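PDB 3Q87: N6 adenine specific DNA methylase from Encephalitozoon cuniculi, which is the S-adenosylmethionine-dependent catalytic subunit of the Mtq2-Trm112 complex, responsible for methylating the translation termination factor eRF1. Local coordinates for residues Ile26-Gly31 / Asp80-Asn85. Numbering follows the deposited sequence.
Sequences IVLDLG and DVVVFN. With SAM (S-adenosylmethionine), chain D.
L30 lays its CD2 methyl over one face of the F84 ring, 3.7 Å from the ring centroid and 14° off the normal, a CH-pi contact displaced toward the rim. With CG anti to the backbone N (chi1 -174°), the leucine branch leans across to the phenylalanine, and the same methyl also meets V82 CG1. F110 packs edge-to-face with F84, while O4' of S-adenosylmethionine lies at the ring edge, near its plane. On this face of the sheet L28 and V82 run side by side; on the other, V27 CG1 touches V83 CG2 at 3.9 Å, and helix 8-20 covers V83.

Strands 26-30 and 81-84 are parallel neighbours at the centre of the Rossmann-like methyltransferase sheet. Their ladder alternates from L28 N to V81 O, V83 N to L28 O and L30 N to V83 O. At its start I26 O accepts from both D80 N and V81 N, the D80 bond being the more bent of the two. D80 then returns a bond through its side chain: OD2 takes I26 N on its anti lone pair at 2.8 Å, almost straight (174°), so main chain and carboxylate together hold the start of strand 26-30.

At the carboxyl ends of the two strands the backbones part, and a water sits between them, 2.7 Å from L30 O, to which it can donate, and accepts from N85 N at 2.8 Å. The cofactor's amino N donates to G31 O (2.7 Å), and N85 ND2 donates to its OXT (3.0 Å). G31, which has no side chain, lets the ribose O4' pack directly against its CA (3.5 Å). Apolar packing and regular pairing thus give way to polar groups that grip both the amino and carboxylate ends of the methionine moiety.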
ATOM      1  N   ILE B  26      -9.567   0.954  -3.058  1.00 21.45           N
ATOM      2  CA  ILE B  26      -8.282   1.288  -2.460  1.00 21.38           C
ATOM      3  C   ILE B  26      -7.368   0.106  -2.759  1.00 17.66           C
ATOM      4  O   ILE B  26      -7.636  -1.005  -2.337  1.00 19.08           O
ATOM      5  CB  ILE B  26      -8.373   1.536  -0.936  1.00 18.95           C
ATOM      6  CG1 ILE B  26      -9.247   2.756  -0.642  1.00 20.23           C
ATOM      7  CG2 ILE B  26      -6.977   1.776  -0.347  1.00 15.92           C
ATOM      8  CD1 ILE B  26      -9.462   2.986   0.877  1.00 24.94           C
ATOM      9  N   VAL B  27      -6.316   0.344  -3.535  1.00 19.54           N
ATOM     10  CA  VAL B  27      -5.496  -0.749  -4.049  1.00 15.29           C
ATOM     11  C   VAL B  27      -4.079  -0.613  -3.546  1.00 15.15           C
ATOM     12  O   VAL B  27      -3.489   0.477  -3.562  1.00 15.79           O
ATOM     13  CB  VAL B  27      -5.443  -0.757  -5.597  1.00 15.96           C
ATOM     14  CG1 VAL B  27      -4.596  -1.935  -6.110  1.00 15.03           C
ATOM     15  CG2 VAL B  27      -6.840  -0.811  -6.171  1.00 16.51           C
ATOM     16  N   LEU B  28      -3.535  -1.723  -3.081  1.00 13.70           N
ATOM     17  CA  LEU B  28      -2.151  -1.747  -2.654  1.00 14.89           C
ATOM     18  C   LEU B  28      -1.334  -2.344  -3.785  1.00 16.96           C
ATOM     19  O   LEU B  28      -1.527  -3.516  -4.122  1.00 12.84           O
ATOM     20  CB  LEU B  28      -2.000  -2.609  -1.402  1.00 15.31           C
ATOM     21  CG  LEU B  28      -0.607  -2.613  -0.762  1.00 29.16           C
ATOM     22  CD1 LEU B  28      -0.347  -1.314  -0.003  1.00 18.22           C
ATOM     23  CD2 LEU B  28      -0.452  -3.808   0.176  1.00 29.32           C
ATOM     24  N   ASP B  29      -0.459  -1.534  -4.381  1.00 11.39           N
ATOM     25  CA  ASP B  29       0.495  -2.023  -5.381  1.00 18.80           C
ATOM     26  C   ASP B  29       1.745  -2.460  -4.620  1.00 18.76           C
ATOM     27  O   ASP B  29       2.611  -1.649  -4.297  1.00 13.41           O
ATOM     28  CB  ASP B  29       0.847  -0.916  -6.386  1.00 17.44           C
ATOM     29  CG  ASP B  29       1.923  -1.338  -7.394  1.00 26.14           C
ATOM     30  OD1 ASP B  29       2.252  -2.552  -7.474  1.00 27.49           O
ATOM     31  OD2 ASP B  29       2.442  -0.450  -8.117  1.00 24.61           O
ATOM     32  N   LEU B  30       1.813  -3.746  -4.311  1.00 18.41           N
ATOM     33  CA  LEU B  30       2.883  -4.302  -3.500  1.00 12.93           C
ATOM     34  C   LEU B  30       4.083  -4.635  -4.387  1.00 13.19           C
ATOM     35  O   LEU B  30       3.917  -5.285  -5.411  1.00 14.47           O
ATOM     36  CB  LEU B  30       2.356  -5.572  -2.827  1.00 15.14           C
ATOM     37  CG  LEU B  30       3.207  -6.302  -1.796  1.00 25.28           C
ATOM     38  CD1 LEU B  30       3.515  -5.390  -0.643  1.00 19.66           C
ATOM     39  CD2 LEU B  30       2.463  -7.546  -1.299  1.00 18.19           C
ATOM     40  N   GLY B  31       5.285  -4.218  -3.993  1.00 13.07           N
ATOM     41  CA  GLY B  31       6.450  -4.371  -4.854  1.00 10.32           C
ATOM     42  C   GLY B  31       6.295  -3.464  -6.076  1.00 15.86           C
ATOM     43  O   GLY B  31       6.442  -3.882  -7.222  1.00 17.69           O
ATOM     44  N   ASP B  80      -8.905  -2.661  -0.246  1.00 16.57           N
ATOM     45  CA  ASP B  80      -9.789  -3.537  -1.032  1.00 18.05           C
ATOM     46  C   ASP B  80      -9.051  -4.613  -1.836  1.00 19.25           C
ATOM     47  O   ASP B  80      -9.463  -5.765  -1.868  1.00 20.06           O
ATOM     48  CB  ASP B  80     -10.613  -2.718  -2.018  1.00 19.00           C
ATOM     49  CG  ASP B  80     -11.533  -1.730  -1.339  1.00 22.21           C
ATOM     50  OD1 ASP B  80     -12.355  -2.145  -0.486  1.00 22.56           O
ATOM     51  OD2 ASP B  80     -11.436  -0.537  -1.689  1.00 19.98           O
ATOM     52  N   VAL B  81      -7.987  -4.212  -2.526  1.00 18.18           N
ATOM     53  CA  VAL B  81      -7.275  -5.102  -3.436  1.00 13.83           C
ATOM     54  C   VAL B  81      -5.768  -4.968  -3.264  1.00 18.26           C
ATOM     55  O   VAL B  81      -5.241  -3.859  -3.068  1.00 14.41           O
ATOM     56  CB  VAL B  81      -7.589  -4.741  -4.918  1.00 16.58           C
ATOM     57  CG1 VAL B  81      -6.749  -5.575  -5.902  1.00 13.82           C
ATOM     58  CG2 VAL B  81      -9.071  -4.878  -5.198  1.00 19.63           C
ATOM     59  N   VAL B  82      -5.083  -6.103  -3.364  1.00 13.02           N
ATOM     60  CA  VAL B  82      -3.634  -6.136  -3.411  0.78 14.49           C
ATOM     61  C   VAL B  82      -3.171  -6.687  -4.768  1.00 17.05           C
ATOM     62  O   VAL B  82      -3.662  -7.720  -5.223  1.00 15.12           O
ATOM     63  CB  VAL B  82      -3.068  -7.029  -2.279  0.78 18.40           C
ATOM     64  CG1 VAL B  82      -1.565  -7.231  -2.461  0.78 21.92           C
ATOM     65  CG2 VAL B  82      -3.375  -6.419  -0.899  0.78 11.81           C
ATOM     66  N   VAL B  83      -2.240  -5.996  -5.408  1.00 16.57           N
ATOM     67  CA  VAL B  83      -1.639  -6.454  -6.654  1.00 16.99           C
ATOM     68  C   VAL B  83      -0.151  -6.659  -6.392  1.00 15.88           C
ATOM     69  O   VAL B  83       0.507  -5.789  -5.817  1.00 11.88           O
ATOM     70  CB  VAL B  83      -1.781  -5.389  -7.764  1.00 18.62           C
ATOM     71  CG1 VAL B  83      -1.109  -5.880  -9.045  1.00 15.82           C
ATOM     72  CG2 VAL B  83      -3.254  -5.038  -7.993  1.00 14.08           C
ATOM     73  N   PHE B  84       0.388  -7.787  -6.834  1.00 17.21           N
ATOM     74  CA  PHE B  84       1.758  -8.157  -6.481  1.00 19.04           C
ATOM     75  C   PHE B  84       2.458  -8.924  -7.595  1.00 17.96           C
ATOM     76  O   PHE B  84       2.134 -10.075  -7.857  1.00 21.71           O
ATOM     77  CB  PHE B  84       1.739  -9.016  -5.214  1.00 14.65           C
ATOM     78  CG  PHE B  84       3.087  -9.212  -4.575  1.00 16.55           C
ATOM     79  CD1 PHE B  84       4.144  -8.366  -4.862  1.00 11.87           C
ATOM     80  CD2 PHE B  84       3.281 -10.230  -3.644  1.00 15.98           C
ATOM     81  CE1 PHE B  84       5.373  -8.542  -4.249  1.00 16.68           C
ATOM     82  CE2 PHE B  84       4.505 -10.402  -3.021  1.00 14.85           C
ATOM     83  CZ  PHE B  84       5.549  -9.569  -3.322  1.00 14.76           C
ATOM     84  N   ASN B  85       3.417  -8.283  -8.252  1.00 18.91           N
ATOM     85  CA  ASN B  85       4.389  -9.017  -9.049  1.00 19.71           C
ATOM     86  C   ASN B  85       5.576  -9.269  -8.129  1.00 16.20           C
ATOM     87  O   ASN B  85       6.349  -8.362  -7.857  1.00 19.74           O
ATOM     88  CB  ASN B  85       4.789  -8.227 -10.292  1.00 18.19           C
ATOM     89  CG  ASN B  85       5.735  -9.001 -11.206  1.00 20.49           C
ATOM     90  OD1 ASN B  85       6.032 -10.169 -10.965  1.00 24.45           O
ATOM     91  ND2 ASN B  85       6.216  -8.346 -12.248  1.00 23.31           N
TER
HETATM   92  N   SAM D 300       5.767  -4.052  -9.834  1.00 24.16           N
HETATM   93  CA  SAM D 300       7.013  -4.090 -10.611  1.00 24.35           C
HETATM   94  C   SAM D 300       6.714  -4.648 -12.010  1.00 31.30           C
HETATM   95  O   SAM D 300       7.445  -4.416 -12.974  1.00 28.36           O
HETATM   96  OXT SAM D 300       5.725  -5.350 -12.214  1.00 27.94           O
HETATM   97  CB  SAM D 300       8.192  -4.820  -9.912  1.00 18.18           C
HETATM   98  CG  SAM D 300       8.187  -6.355  -9.697  1.00 28.11           C
HETATM   99  SD  SAM D 300       9.738  -7.149  -9.083  1.00 40.34           S
HETATM  100  CE  SAM D 300       9.674  -8.785  -9.843  1.00 25.44           C
HETATM  101  C5' SAM D 300       9.350  -7.567  -7.365  1.00 23.67           C
HETATM  102  C4' SAM D 300       9.382  -6.299  -6.527  1.00 20.12           C
HETATM  103  O4' SAM D 300       9.130  -6.620  -5.169  1.00 19.48           O
HETATM  104  C3' SAM D 300      10.727  -5.588  -6.578  1.00 19.64           C
HETATM  105  O3' SAM D 300      10.494  -4.218  -6.821  1.00 19.58           O
HETATM  106  C2' SAM D 300      11.311  -5.774  -5.192  1.00 19.77           C
HETATM  107  O2' SAM D 300      12.089  -4.688  -4.746  1.00 18.97           O
HETATM  108  C1' SAM D 300      10.054  -5.915  -4.364  1.00 15.29           C
HETATM  109  N9  SAM D 300      10.237  -6.707  -3.156  1.00 16.38           N
HETATM  110  C8  SAM D 300      11.103  -7.749  -2.918  1.00 17.50           C
HETATM  111  N7  SAM D 300      10.891  -8.174  -1.653  1.00 16.50           N
HETATM  112  C5  SAM D 300       9.896  -7.416  -1.103  1.00 22.65           C
HETATM  113  C6  SAM D 300       9.271  -7.410   0.131  1.00 14.73           C
HETATM  114  N6  SAM D 300       9.638  -8.288   1.059  1.00 17.87           N
HETATM  115  N1  SAM D 300       8.266  -6.495   0.394  1.00 17.06           N
HETATM  116  C2  SAM D 300       7.865  -5.577  -0.563  1.00 16.13           C
HETATM  117  N3  SAM D 300       8.491  -5.591  -1.795  1.00 16.97           N
HETATM  118  C4  SAM D 300       9.480  -6.487  -2.046  1.00 16.45           C
HETATM  119  O   HOH W   1       3.559  -5.536  -8.054  1.00 22.68           O